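Local structure of putative isochorismatase hydrolase (3LQY) at residues A[15-20]-A[77-82]; A[26-31]-A[66-71]; A[54-59]-A[88-93]. The protein probably acts as a hydrolase of the isochorismatase-like cysteine hydrolase family, although its natural substrate is not established. One frame throughout, in Å; residues are numbered along the deposited sequence. Where two conformers were deposited one is given.

Contact 1. Residues A[15-20]-A[77-82]; sequences FQNDYF and KIHPSV
Phe-20 and His-79 lay their rings face to face, with centroids 3.7 Å apart and planes only 6° from parallel, so the two rings overlap closely, face on. The first torsion of His-79 (chi1 -169°) sets CG opposite the backbone N and carries the imidazole over the phenyl. Pro-80 CD lies over the opposite imidazole face, toward its rim. The ring's rotation is further fixed at ND1, which lies 2.9 Å from Ser-81 OG in a hydrogen bond; Ser-81 N also donates to ND1, but from well out of the ring plane.

The backbones meet in a single beta bridge centred on Gln-16 and Ile-78. His-79 N donates to Phe-15 O (2.9 Å, 177°), and Asn-17 N donates to Lys-77 O at 2.9 Å.

Among the other polar groups, the Asn-17 amide stands steeply to the imidazole, with OD1 3.2 Å from His-79 CD2. Asn-17 ND2 bonds to Asp-74 O, and it also reaches a water that donates to Ile-78 O. Gln-16 NE2 bonds to Ala-76 O and to His-59 O, the latter at the end of strand 54-59.

The apolar contact is narrow: Val-82 CG2 touches Phe-15 CB at 3.4 Å, while the Phe-15 ring also packs on Val-119 of strand 115-121.

Both segments follow sheet strands, 8-13 and 54-59, so the bridge joins two loops beyond the C-terminal edge of a parallel alpha/beta sheet, the edge at which enzymes of this three-layer architecture typically place their active site.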
ATOM      1  N   PHE A  15      -5.647   1.564   1.239  1.00 47.85           N
ATOM      2  CA  PHE A  15      -5.914   2.798   1.954  1.00 47.42           C
ATOM      3  C   PHE A  15      -7.450   2.886   2.093  1.00 48.10           C
ATOM      4  O   PHE A  15      -8.104   3.657   1.400  1.00 49.35           O
ATOM      5  CB  PHE A  15      -5.358   4.017   1.197  1.00 48.56           C
ATOM      6  CG  PHE A  15      -3.993   4.478   1.639  1.00 51.37           C
ATOM      7  CD1 PHE A  15      -3.747   4.813   2.963  1.00 49.16           C
ATOM      8  CD2 PHE A  15      -2.979   4.647   0.722  1.00 52.95           C
ATOM      9  CE1 PHE A  15      -2.555   5.293   3.358  1.00 51.72           C
ATOM     10  CE2 PHE A  15      -1.751   5.133   1.111  1.00 52.09           C
ATOM     11  CZ  PHE A  15      -1.522   5.446   2.444  1.00 50.65           C
ATOM     12  N   GLN A  16      -8.018   2.024   2.940  1.00 46.16           N
ATOM     13  CA  GLN A  16      -9.437   1.837   3.083  1.00 46.10           C
ATOM     14  C   GLN A  16      -9.955   2.453   4.369  1.00 44.73           C
ATOM     15  O   GLN A  16      -9.243   2.588   5.363  1.00 43.43           O
ATOM     16  CB  GLN A  16      -9.787   0.355   3.009  1.00 46.16           C
ATOM     17  CG  GLN A  16      -9.530  -0.230   1.637  1.00 47.23           C
ATOM     18  CD  GLN A  16      -9.467  -1.727   1.675  1.00 49.62           C
ATOM     19  OE1 GLN A  16      -8.370  -2.297   1.627  1.00 49.68           O
ATOM     20  NE2 GLN A  16     -10.597  -2.380   1.773  1.00 49.01           N
ATOM     21  N   ASN A  17     -11.212   2.906   4.304  1.00 47.30           N
ATOM     22  CA  ASN A  17     -11.808   3.664   5.388  1.00 47.08           C
ATOM     23  C   ASN A  17     -11.646   3.096   6.782  1.00 46.23           C
ATOM     24  O   ASN A  17     -11.368   3.839   7.743  1.00 46.48           O
ATOM     25  CB  ASN A  17     -13.302   3.847   5.111  1.00 47.86           C
ATOM     26  CG  ASN A  17     -13.571   4.890   4.033  1.00 50.57           C
ATOM     27  OD1 ASN A  17     -12.853   5.882   3.923  1.00 48.30           O
ATOM     28  ND2 ASN A  17     -14.599   4.659   3.228  1.00 52.92           N
ATOM     29  N   ASP A  18     -11.867   1.795   6.946  1.00 46.06           N
ATOM     30  CA  ASP A  18     -11.700   1.180   8.311  1.00 45.36           C
ATOM     31  C   ASP A  18     -10.377   1.426   9.035  1.00 43.49           C
ATOM     32  O   ASP A  18     -10.284   1.208  10.256  1.00 44.43           O
ATOM     33  CB  ASP A  18     -12.001  -0.338   8.313  1.00 44.64           C
ATOM     34  CG  ASP A  18     -13.501  -0.680   8.320  1.00 48.27           C
ATOM     35  OD1 ASP A  18     -14.305   0.102   8.870  1.00 53.13           O
ATOM     36  OD2 ASP A  18     -13.894  -1.736   7.748  1.00 49.34           O
ATOM     37  N   TYR A  19      -9.368   1.857   8.291  1.00 42.16           N
ATOM     38  CA  TYR A  19      -8.052   2.168   8.835  1.00 41.95           C
ATOM     39  C   TYR A  19      -7.862   3.559   9.385  1.00 42.80           C
ATOM     40  O   TYR A  19      -6.923   3.813  10.100  1.00 41.94           O
ATOM     41  CB  TYR A  19      -6.955   1.900   7.783  1.00 41.26           C
ATOM     42  CG  TYR A  19      -6.594   0.441   7.524  1.00 37.73           C
ATOM     43  CD1 TYR A  19      -6.841  -0.538   8.471  1.00 43.62           C
ATOM     44  CD2 TYR A  19      -5.943   0.075   6.353  1.00 38.41           C
ATOM     45  CE1 TYR A  19      -6.421  -1.848   8.279  1.00 43.40           C
ATOM     46  CE2 TYR A  19      -5.520  -1.253   6.111  1.00 39.60           C
ATOM     47  CZ  TYR A  19      -5.785  -2.211   7.091  1.00 40.71           C
ATOM     48  OH  TYR A  19      -5.406  -3.504   6.859  1.00 43.46           O
ATOM     49  N   PHE A  20      -8.805   4.446   9.153  1.00 43.93           N
ATOM     50  CA  PHE A  20      -8.637   5.854   9.479  1.00 45.90           C
ATOM     51  C   PHE A  20      -9.435   6.175  10.738  1.00 46.95           C
ATOM     52  O   PHE A  20     -10.701   6.072  10.751  1.00 48.08           O
ATOM     53  CB  PHE A  20      -9.239   6.678   8.338  1.00 45.98           C
ATOM     54  CG  PHE A  20      -8.413   6.699   7.072  1.00 46.73           C
ATOM     55  CD1 PHE A  20      -7.729   7.832   6.723  1.00 47.35           C
ATOM     56  CD2 PHE A  20      -8.340   5.573   6.234  1.00 45.57           C
ATOM     57  CE1 PHE A  20      -6.987   7.883   5.514  1.00 51.27           C
ATOM     58  CE2 PHE A  20      -7.598   5.586   5.054  1.00 45.00           C
ATOM     59  CZ  PHE A  20      -6.925   6.745   4.679  1.00 49.38           C
ATOM     60  N   LYS A  77     -14.239   0.492   1.537  1.00 54.50           N
ATOM     61  CA  LYS A  77     -14.039   1.364   0.375  1.00 56.50           C
ATOM     62  C   LYS A  77     -12.733   2.125   0.534  1.00 54.21           C
ATOM     63  O   LYS A  77     -12.360   2.456   1.645  1.00 51.12           O
ATOM     64  CB  LYS A  77     -15.210   2.355   0.236  1.00 60.39           C
ATOM     65  CG  LYS A  77     -16.514   1.709  -0.125  1.00 65.43           C
ATOM     66  CD  LYS A  77     -17.673   2.776  -0.207  1.00 69.53           C
ATOM     67  CE  LYS A  77     -18.996   2.153  -0.562  1.00 75.75           C
ATOM     68  NZ  LYS A  77     -20.085   3.175  -0.424  1.00 78.47           N
ATOM     69  N   ILE A  78     -12.060   2.410  -0.587  1.00 55.53           N
ATOM     70  CA  ILE A  78     -10.857   3.246  -0.594  1.00 53.74           C
ATOM     71  C   ILE A  78     -11.259   4.641  -0.124  1.00 54.02           C
ATOM     72  O   ILE A  78     -12.296   5.222  -0.573  1.00 55.90           O
ATOM     73  CB  ILE A  78     -10.272   3.398  -2.009  1.00 56.24           C
ATOM     74  CG1 ILE A  78      -9.722   2.065  -2.501  1.00 59.48           C
ATOM     75  CG2 ILE A  78      -9.207   4.512  -2.044  1.00 57.83           C
ATOM     76  CD1 ILE A  78      -9.172   2.119  -3.926  1.00 64.22           C
ATOM     77  N   HIS A  79     -10.424   5.185   0.738  1.00 51.90           N
ATOM     78  CA  HIS A  79     -10.623   6.452   1.349  1.00 53.64           C
ATOM     79  C   HIS A  79     -10.572   7.522   0.252  1.00 57.76           C
ATOM     80  O   HIS A  79      -9.797   7.360  -0.706  1.00 58.16           O
ATOM     81  CB  HIS A  79      -9.551   6.675   2.392  1.00 52.04           C
ATOM     82  CG  HIS A  79      -9.815   7.843   3.276  1.00 51.17           C
ATOM     83  ND1 HIS A  79      -9.263   9.080   3.039  1.00 55.36           N
ATOM     84  CD2 HIS A  79     -10.526   7.958   4.418  1.00 50.87           C
ATOM     85  CE1 HIS A  79      -9.657   9.920   3.976  1.00 56.83           C
ATOM     86  NE2 HIS A  79     -10.455   9.276   4.808  1.00 52.41           N
ATOM     87  N   PRO A  80     -11.403   8.582   0.363  1.00 62.31           N
ATOM     88  CA  PRO A  80     -11.415   9.588  -0.734  1.00 66.45           C
ATOM     89  C   PRO A  80     -10.103  10.353  -0.932  1.00 68.12           C
ATOM     90  O   PRO A  80      -9.843  10.832  -2.035  1.00 71.07           O
ATOM     91  CB  PRO A  80     -12.506  10.571  -0.326  1.00 69.59           C
ATOM     92  CG  PRO A  80     -13.322   9.897   0.713  1.00 68.77           C
ATOM     93  CD  PRO A  80     -12.419   8.896   1.393  1.00 61.33           C
ATOM     94  N   SER A  81      -9.262  10.438   0.102  1.00 66.55           N
ATOM     95  CA  SER A  81      -8.027  11.179  -0.013  1.00 67.80           C
ATOM     96  C   SER A  81      -7.144  10.560  -1.104  1.00 67.86           C
ATOM     97  O   SER A  81      -6.319  11.249  -1.681  1.00 71.88           O
ATOM     98  CB  SER A  81      -7.295  11.226   1.331  1.00 66.30           C
ATOM     99  OG  SER A  81      -6.798   9.948   1.689  1.00 61.43           O
ATOM    100  N   VAL A  82      -7.341   9.276  -1.400  1.00 65.68           N
ATOM    101  CA  VAL A  82      -6.557   8.546  -2.429  1.00 65.03           C
ATOM    102  C   VAL A  82      -7.451   7.706  -3.358  1.00 66.31           C
ATOM    103  O   VAL A  82      -7.052   6.651  -3.837  1.00 64.13           O
ATOM    104  CB  VAL A  82      -5.444   7.650  -1.782  1.00 61.65           C
ATOM    105  CG1 VAL A  82      -4.380   8.504  -1.184  1.00 61.72           C
ATOM    106  CG2 VAL A  82      -6.012   6.765  -0.705  1.00 57.03           C
TER
HETATM  107  O   HOH W   1     -14.691   6.189   0.495  1.00 63.15           O

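Contact 2. Residues A[26-31]-A[66-71]; sequences AKNPLV and APFFLP
Asn-28 lies flat on Phe-68: in one of its two conformers, its amide plane is 16° from that of the ring, with CG over the ring centre. Its first torsion (chi1 -153°) sets CG roughly opposite the backbone N, which swings the amide across the phenyl. OD1 comes down over the same face, 3.5 Å from Phe-68 CD1, and CB adds a CH-pi contact, 3.9 Å from the centroid of the Phe-68 ring and 26° off its normal. Phe-68 CD2 also sits over the Phe-69 ring, while Phe-61 meets the Phe-68 ring edge to face.

Both segments are irregular loops, one leading from strand 8-13 to helix 33-49 and the other following strand 54-59, so at the surface of this alpha/beta fold the contact joins two excursions from the sheet. Asp-18 spans them with its carboxylate, OD1 taking Lys-27 N and OD2 taking Phe-69 N.

Were Phe-68 replaced by alanine, the Asn-28 amide would probably lose its stacking surface and be free to turn.

Lys-27 runs past the other loop. Its CB lies 3.5 Å from Pro-67 O, and its CD meets Leu-70 CD1 at 3.7 Å, the two side chains crossing near a right angle. Beyond CG the chain is extended until a bend at its end brings Lys-27 NZ 3.0 Å from a water that also accepts from Leu-70 N.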
ATOM      1  N   ALA A  26     -14.866   3.451  12.062  1.00 51.07           N
ATOM      2  CA  ALA A  26     -13.694   2.705  11.530  1.00 49.38           C
ATOM      3  C   ALA A  26     -13.521   1.472  12.404  1.00 51.50           C
ATOM      4  O   ALA A  26     -13.475   1.598  13.623  1.00 52.45           O
ATOM      5  CB  ALA A  26     -12.453   3.584  11.551  1.00 48.14           C
ATOM      6  N   LYS A  27     -13.397   0.279  11.800  1.00 51.37           N
ATOM      7  CA  LYS A  27     -13.321  -0.958  12.596  1.00 53.54           C
ATOM      8  C   LYS A  27     -11.886  -1.396  12.925  1.00 52.38           C
ATOM      9  O   LYS A  27     -11.683  -2.401  13.685  1.00 54.27           O
ATOM     10  CB  LYS A  27     -14.071  -2.116  11.904  1.00 54.59           C
ATOM     11  CG  LYS A  27     -15.641  -1.977  11.787  1.00 56.90           C
ATOM     12  CD  LYS A  27     -16.226  -3.120  10.943  1.00 61.08           C
ATOM     13  CE  LYS A  27     -17.750  -3.049  10.674  1.00 64.51           C
ATOM     14  NZ  LYS A  27     -18.152  -2.236   9.467  1.00 63.43           N
ATOM     15  N   ASN A  28     -10.883  -0.705  12.379  0.50 50.19           N
ATOM     16  CA  ASN A  28      -9.490  -1.151  12.571  0.50 49.42           C
ATOM     17  C   ASN A  28      -8.539   0.032  12.391  0.50 48.21           C
ATOM     18  O   ASN A  28      -7.664  -0.013  11.534  0.50 46.32           O
ATOM     19  CB  ASN A  28      -9.158  -2.288  11.585  0.50 48.37           C
ATOM     20  CG  ASN A  28      -8.062  -3.239  12.109  0.50 48.34           C
ATOM     21  OD1 ASN A  28      -8.332  -4.200  12.856  0.50 45.15           O
ATOM     22  ND2 ASN A  28      -6.823  -2.984  11.688  0.50 41.41           N
ATOM     23  N   PRO A  29      -8.758   1.121  13.165  1.00 49.54           N
ATOM     24  CA  PRO A  29      -8.017   2.363  13.013  1.00 48.72           C
ATOM     25  C   PRO A  29      -6.550   2.127  13.279  1.00 49.17           C
ATOM     26  O   PRO A  29      -6.208   1.363  14.209  1.00 49.27           O
ATOM     27  CB  PRO A  29      -8.662   3.311  14.046  1.00 51.36           C
ATOM     28  CG  PRO A  29      -9.240   2.410  15.052  1.00 54.37           C
ATOM     29  CD  PRO A  29      -9.723   1.203  14.276  1.00 52.33           C
ATOM     30  N   LEU A  30      -5.720   2.704  12.416  1.00 47.31           N
ATOM     31  CA  LEU A  30      -4.270   2.600  12.533  1.00 46.74           C
ATOM     32  C   LEU A  30      -3.740   3.912  13.023  1.00 48.53           C
ATOM     33  O   LEU A  30      -4.474   4.890  13.089  1.00 50.12           O
ATOM     34  CB  LEU A  30      -3.661   2.318  11.174  1.00 44.95           C
ATOM     35  CG  LEU A  30      -4.200   1.110  10.433  1.00 43.47           C
ATOM     36  CD1 LEU A  30      -3.469   1.023   9.080  1.00 42.93           C
ATOM     37  CD2 LEU A  30      -4.044  -0.225  11.194  1.00 40.53           C
ATOM     38  N   VAL A  31      -2.460   3.935  13.332  1.00 48.99           N
ATOM     39  CA  VAL A  31      -1.765   5.124  13.812  1.00 51.29           C
ATOM     40  C   VAL A  31      -1.219   5.915  12.640  1.00 50.55           C
ATOM     41  O   VAL A  31      -0.484   5.374  11.836  1.00 50.70           O
ATOM     42  CB  VAL A  31      -0.598   4.744  14.743  1.00 53.03           C
ATOM     43  CG1 VAL A  31       0.234   5.967  15.056  1.00 56.27           C
ATOM     44  CG2 VAL A  31      -1.129   4.074  16.014  1.00 54.14           C
ATOM     45  N   ALA A  66     -16.643 -10.922   9.556  1.00 76.27           N
ATOM     46  CA  ALA A  66     -15.305 -10.355   9.553  1.00 69.70           C
ATOM     47  C   ALA A  66     -15.152  -9.206  10.531  1.00 66.65           C
ATOM     48  O   ALA A  66     -16.121  -8.448  10.778  1.00 67.80           O
ATOM     49  CB  ALA A  66     -14.978  -9.849   8.170  1.00 67.09           C
ATOM     50  N   PRO A  67     -13.931  -9.015  11.056  1.00 62.31           N
ATOM     51  CA  PRO A  67     -13.666  -7.953  12.028  1.00 60.67           C
ATOM     52  C   PRO A  67     -13.638  -6.540  11.447  1.00 57.22           C
ATOM     53  O   PRO A  67     -13.990  -5.594  12.139  1.00 57.06           O
ATOM     54  CB  PRO A  67     -12.277  -8.310  12.575  1.00 58.44           C
ATOM     55  CG  PRO A  67     -11.652  -9.065  11.471  1.00 57.76           C
ATOM     56  CD  PRO A  67     -12.734  -9.851  10.831  1.00 61.30           C
ATOM     57  N   PHE A  68     -13.180  -6.420  10.210  1.00 54.55           N
ATOM     58  CA  PHE A  68     -13.100  -5.154   9.499  1.00 52.00           C
ATOM     59  C   PHE A  68     -13.090  -5.501   8.023  1.00 51.96           C
ATOM     60  O   PHE A  68     -12.999  -6.687   7.663  1.00 54.14           O
ATOM     61  CB  PHE A  68     -11.875  -4.320   9.905  1.00 47.49           C
ATOM     62  CG  PHE A  68     -10.528  -4.986   9.664  1.00 47.48           C
ATOM     63  CD1 PHE A  68     -10.114  -6.060  10.437  1.00 48.35           C
ATOM     64  CD2 PHE A  68      -9.656  -4.487   8.711  1.00 42.04           C
ATOM     65  CE1 PHE A  68      -8.855  -6.655  10.213  1.00 45.44           C
ATOM     66  CE2 PHE A  68      -8.379  -5.050   8.515  1.00 42.84           C
ATOM     67  CZ  PHE A  68      -8.007  -6.135   9.238  1.00 45.23           C
ATOM     68  N   PHE A  69     -13.163  -4.495   7.170  1.00 50.07           N
ATOM     69  CA  PHE A  69     -13.265  -4.708   5.734  1.00 50.36           C
ATOM     70  C   PHE A  69     -14.338  -5.722   5.381  1.00 55.07           C
ATOM     71  O   PHE A  69     -14.125  -6.642   4.595  1.00 54.93           O
ATOM     72  CB  PHE A  69     -11.933  -5.076   5.113  1.00 49.11           C
ATOM     73  CG  PHE A  69     -10.863  -4.030   5.280  1.00 44.53           C
ATOM     74  CD1 PHE A  69     -11.190  -2.698   5.490  1.00 46.87           C
ATOM     75  CD2 PHE A  69      -9.508  -4.356   5.110  1.00 41.43           C
ATOM     76  CE1 PHE A  69     -10.194  -1.740   5.616  1.00 45.52           C
ATOM     77  CE2 PHE A  69      -8.540  -3.386   5.237  1.00 38.63           C
ATOM     78  CZ  PHE A  69      -8.880  -2.081   5.463  1.00 40.39           C
ATOM     79  N   LEU A  70     -15.535  -5.463   5.905  1.00 57.92           N
ATOM     80  CA  LEU A  70     -16.663  -6.331   5.646  1.00 61.74           C
ATOM     81  C   LEU A  70     -16.927  -6.225   4.174  1.00 63.86           C
ATOM     82  O   LEU A  70     -16.765  -5.158   3.583  1.00 63.36           O
ATOM     83  CB  LEU A  70     -17.873  -5.952   6.481  1.00 62.77           C
ATOM     84  CG  LEU A  70     -17.887  -6.601   7.874  1.00 64.18           C
ATOM     85  CD1 LEU A  70     -16.749  -6.105   8.759  1.00 58.15           C
ATOM     86  CD2 LEU A  70     -19.199  -6.353   8.558  1.00 64.18           C
ATOM     87  N   PRO A  71     -17.288  -7.348   3.556  1.00 67.52           N
ATOM     88  CA  PRO A  71     -17.454  -7.303   2.122  1.00 70.06           C
ATOM     89  C   PRO A  71     -18.709  -6.469   1.719  1.00 71.96           C
ATOM     90  O   PRO A  71     -19.809  -6.622   2.295  1.00 73.24           O
ATOM     91  CB  PRO A  71     -17.530  -8.787   1.753  1.00 73.10           C
ATOM     92  CG  PRO A  71     -18.248  -9.398   2.932  1.00 74.35           C
ATOM     93  CD  PRO A  71     -17.688  -8.650   4.119  1.00 70.26           C
TER
HETATM   94  O   HOH W   2     -16.238  -2.978   7.224  1.00 58.90           O

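Contact 3. Residues A[54-59]-A[88-93]; sequences VVHVRH and EAVVLK
Val-91 packs against two valines of the neighbouring strand, its CG2 lying 4.2 Å from Val-55 CG1 and its CB 4.3 Å from Val-57 CG2. The same face continues to Lys-93, whose aliphatic CD rests 3.6 Å from Val-57 CG1.

Around this centre the backbones run parallel, the strand axes crossing at -24°. His-56 N donates to Ala-89 O and His-56 O receives Val-91 N; Arg-58 N donates to Val-91 O and Arg-58 O receives Lys-93 N, the alternation expected of parallel pairing. At the Val-54 end a water bridges Val-54 O and Ala-89 N.

There too His-56 NE2 donates to Glu-88 OE1 (2.7 Å, 173°), within the imidazole plane but from above the carboxylate. Arg-48 pairs with Glu-88 OE2, fixing the carboxylate from its other oxygen. On the same face as His-56, Leu-92 CD1 lies over one face of the Arg-58 guanidinium, toward its rim and 4.1 Å from Arg-58 NH2, while NH1 bonds to Ala-76 O and forms a salt bridge with Glu-60.

At the other end the bend of Lys-93 at chi4 (69°) lets NZ donate a hydrogen bond to His-59 ND1 (2.9 Å), somewhat tilted from the ring plane. NZ also donates to Gln-95 O, and it bonds to the 3-sulfinoalanine at position 126, with Asp-14 a weak, long ion pair. This grouping is consistent with the Asp-Lys-Cys site of isochorismatase-like hydrolases, placed at the C-terminal ends of parallel strands.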
ATOM      1  N   VAL A  54      -0.823   3.696 -12.344  1.00 85.19           N
ATOM      2  CA  VAL A  54      -1.293   3.674 -10.961  1.00 79.62           C
ATOM      3  C   VAL A  54      -2.188   2.449 -10.772  1.00 77.71           C
ATOM      4  O   VAL A  54      -3.170   2.278 -11.520  1.00 81.29           O
ATOM      5  CB  VAL A  54      -2.088   4.942 -10.620  1.00 80.01           C
ATOM      6  CG1 VAL A  54      -2.594   4.876  -9.196  1.00 75.93           C
ATOM      7  CG2 VAL A  54      -1.210   6.152 -10.797  1.00 82.73           C
ATOM      8  N   VAL A  55      -1.830   1.591  -9.803  1.00 73.90           N
ATOM      9  CA  VAL A  55      -2.645   0.423  -9.470  1.00 72.09           C
ATOM     10  C   VAL A  55      -3.019   0.426  -7.989  1.00 67.09           C
ATOM     11  O   VAL A  55      -2.174   0.688  -7.113  1.00 65.23           O
ATOM     12  CB  VAL A  55      -1.966  -0.901  -9.788  1.00 72.95           C
ATOM     13  CG1 VAL A  55      -2.902  -2.073  -9.492  1.00 72.60           C
ATOM     14  CG2 VAL A  55      -1.496  -0.960 -11.220  1.00 76.01           C
ATOM     15  N   HIS A  56      -4.292   0.114  -7.735  1.00 65.81           N
ATOM     16  CA  HIS A  56      -4.827   0.055  -6.376  1.00 61.88           C
ATOM     17  C   HIS A  56      -5.119  -1.370  -5.938  1.00 59.99           C
ATOM     18  O   HIS A  56      -5.539  -2.231  -6.740  1.00 63.44           O
ATOM     19  CB  HIS A  56      -6.159   0.855  -6.285  1.00 62.09           C
ATOM     20  CG  HIS A  56      -6.060   2.257  -6.790  1.00 65.75           C
ATOM     21  ND1 HIS A  56      -5.841   3.336  -5.958  1.00 64.65           N
ATOM     22  CD2 HIS A  56      -6.151   2.760  -8.050  1.00 69.95           C
ATOM     23  CE1 HIS A  56      -5.834   4.445  -6.686  1.00 67.81           C
ATOM     24  NE2 HIS A  56      -5.998   4.120  -7.956  1.00 70.37           N
ATOM     25  N   VAL A  57      -4.979  -1.592  -4.641  1.00 55.13           N
ATOM     26  CA  VAL A  57      -5.295  -2.881  -4.067  1.00 54.40           C
ATOM     27  C   VAL A  57      -6.241  -2.597  -2.917  1.00 52.19           C
ATOM     28  O   VAL A  57      -6.054  -1.633  -2.225  1.00 51.06           O
ATOM     29  CB  VAL A  57      -4.039  -3.587  -3.577  1.00 52.49           C
ATOM     30  CG1 VAL A  57      -4.421  -4.796  -2.768  1.00 51.52           C
ATOM     31  CG2 VAL A  57      -3.133  -3.969  -4.794  1.00 55.29           C
ATOM     32  N   ARG A  58      -7.259  -3.435  -2.760  1.00 53.61           N
ATOM     33  CA  ARG A  58      -8.272  -3.269  -1.773  1.00 53.19           C
ATOM     34  C   ARG A  58      -8.608  -4.631  -1.178  1.00 52.18           C
ATOM     35  O   ARG A  58      -8.698  -5.607  -1.897  1.00 55.72           O
ATOM     36  CB  ARG A  58      -9.511  -2.675  -2.481  1.00 57.13           C
ATOM     37  CG  ARG A  58     -10.463  -1.968  -1.627  1.00 60.17           C
ATOM     38  CD  ARG A  58     -11.565  -1.239  -2.418  1.00 63.42           C
ATOM     39  NE  ARG A  58     -12.507  -2.130  -3.131  1.00 65.59           N
ATOM     40  CZ  ARG A  58     -13.480  -2.838  -2.563  1.00 68.50           C
ATOM     41  NH1 ARG A  58     -13.710  -2.756  -1.257  1.00 67.35           N
ATOM     42  NH2 ARG A  58     -14.272  -3.612  -3.320  1.00 73.18           N
ATOM     43  N   HIS A  59      -8.802  -4.696   0.128  1.00 49.95           N
ATOM     44  CA  HIS A  59      -9.082  -5.959   0.831  1.00 50.71           C
ATOM     45  C   HIS A  59     -10.515  -6.106   1.308  1.00 53.15           C
ATOM     46  O   HIS A  59     -11.092  -5.154   1.860  1.00 53.40           O
ATOM     47  CB  HIS A  59      -8.181  -6.059   2.072  1.00 48.05           C
ATOM     48  CG  HIS A  59      -8.192  -7.415   2.714  1.00 49.94           C
ATOM     49  ND1 HIS A  59      -7.209  -8.344   2.455  1.00 47.39           N
ATOM     50  CD2 HIS A  59      -9.061  -8.012   3.572  1.00 50.55           C
ATOM     51  CE1 HIS A  59      -7.466  -9.452   3.126  1.00 51.43           C
ATOM     52  NE2 HIS A  59      -8.581  -9.283   3.810  1.00 53.04           N
ATOM     53  N   GLU A  88      -7.467   3.287 -13.882  1.00 99.79           N
ATOM     54  CA  GLU A  88      -6.578   2.767 -12.850  1.00 93.22           C
ATOM     55  C   GLU A  88      -7.221   1.516 -12.271  1.00 90.82           C
ATOM     56  O   GLU A  88      -8.312   1.589 -11.718  1.00 91.79           O
ATOM     57  CB  GLU A  88      -6.373   3.813 -11.754  1.00 88.54           C
ATOM     58  CG  GLU A  88      -5.932   5.175 -12.268  1.00 92.60           C
ATOM     59  CD  GLU A  88      -5.718   6.185 -11.118  1.00 91.30           C
ATOM     60  OE1 GLU A  88      -6.229   5.922 -10.007  1.00 88.87           O
ATOM     61  OE2 GLU A  88      -5.097   7.255 -11.347  1.00 94.38           O
ATOM     62  N   ALA A  89      -6.573   0.371 -12.445  1.00 90.22           N
ATOM     63  CA  ALA A  89      -7.107  -0.908 -12.007  1.00 88.51           C
ATOM     64  C   ALA A  89      -7.192  -0.938 -10.487  1.00 82.73           C
ATOM     65  O   ALA A  89      -6.338  -0.375  -9.789  1.00 78.09           O
ATOM     66  CB  ALA A  89      -6.205  -2.068 -12.497  1.00 89.64           C
ATOM     67  N   VAL A  90      -8.214  -1.620  -9.986  1.00 81.54           N
ATOM     68  CA  VAL A  90      -8.335  -1.885  -8.560  1.00 75.74           C
ATOM     69  C   VAL A  90      -8.396  -3.388  -8.350  1.00 74.96           C
ATOM     70  O   VAL A  90      -9.299  -4.052  -8.855  1.00 77.03           O
ATOM     71  CB  VAL A  90      -9.626  -1.223  -8.014  1.00 75.35           C
ATOM     72  CG1 VAL A  90      -9.873  -1.642  -6.583  1.00 72.12           C
ATOM     73  CG2 VAL A  90      -9.501   0.281  -8.136  1.00 75.43           C
ATOM     74  N   VAL A  91      -7.423  -3.935  -7.632  1.00 70.96           N
ATOM     75  CA  VAL A  91      -7.407  -5.351  -7.365  1.00 71.44           C
ATOM     76  C   VAL A  91      -7.992  -5.666  -6.006  1.00 68.55           C
ATOM     77  O   VAL A  91      -7.467  -5.216  -4.985  1.00 66.73           O
ATOM     78  CB  VAL A  91      -5.949  -5.904  -7.349  1.00 70.21           C
ATOM     79  CG1 VAL A  91      -5.971  -7.418  -7.158  1.00 69.76           C
ATOM     80  CG2 VAL A  91      -5.226  -5.514  -8.637  1.00 74.78           C
ATOM     81  N   LEU A  92      -8.955  -6.567  -5.988  1.00 69.79           N
ATOM     82  CA  LEU A  92      -9.640  -6.982  -4.764  1.00 67.88           C
ATOM     83  C   LEU A  92      -8.940  -8.231  -4.238  1.00 66.67           C
ATOM     84  O   LEU A  92      -8.744  -9.204  -4.984  1.00 70.48           O
ATOM     85  CB  LEU A  92     -11.135  -7.272  -5.058  1.00 71.34           C
ATOM     86  CG  LEU A  92     -11.988  -7.811  -3.895  1.00 71.91           C
ATOM     87  CD1 LEU A  92     -11.882  -6.928  -2.646  1.00 69.37           C
ATOM     88  CD2 LEU A  92     -13.450  -7.938  -4.293  1.00 77.61           C
ATOM     89  N   LYS A  93      -8.545  -8.209  -2.967  1.00 62.09           N
ATOM     90  CA  LYS A  93      -7.820  -9.356  -2.375  1.00 60.55           C
ATOM     91  C   LYS A  93      -8.493  -9.831  -1.089  1.00 59.86           C
ATOM     92  O   LYS A  93      -9.263  -9.093  -0.460  1.00 58.12           O
ATOM     93  CB  LYS A  93      -6.384  -8.982  -2.093  1.00 57.02           C
ATOM     94  CG  LYS A  93      -6.132  -8.119  -0.871  1.00 52.68           C
ATOM     95  CD  LYS A  93      -4.654  -7.817  -0.741  1.00 50.44           C
ATOM     96  CE  LYS A  93      -4.301  -7.010   0.526  1.00 44.92           C
ATOM     97  NZ  LYS A  93      -4.469  -7.757   1.840  1.00 46.34           N
TER
HETATM   98  O   HOH W   3      -4.058   0.455 -13.639  1.00 94.68           O

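How the contacts relate
Along the chain the segments come in the order 15-20, 26-31, 54-59, 66-71, 77-82, 88-93, so contact 2 is nested inside the loop closed by contact 1, while contact 3 interleaves with both. Contact 3 pairs the outermost strand 90-93 with 54-59 in the six-stranded parallel sheet; contacts 1 and 2 join the loop after strand 8-13 to the long connection, without alpha-helix, between those two strands. The centre of contact 1 lies about 10 Å from that of contact 2 and about 12 Å from that of contact 3; contacts 2 and 3 are about 17 Å apart, centre to centre. All three touch one another, contacts 2 and 3 where Phe-69 meets His-59, and the excursions are held together next to the probable active site.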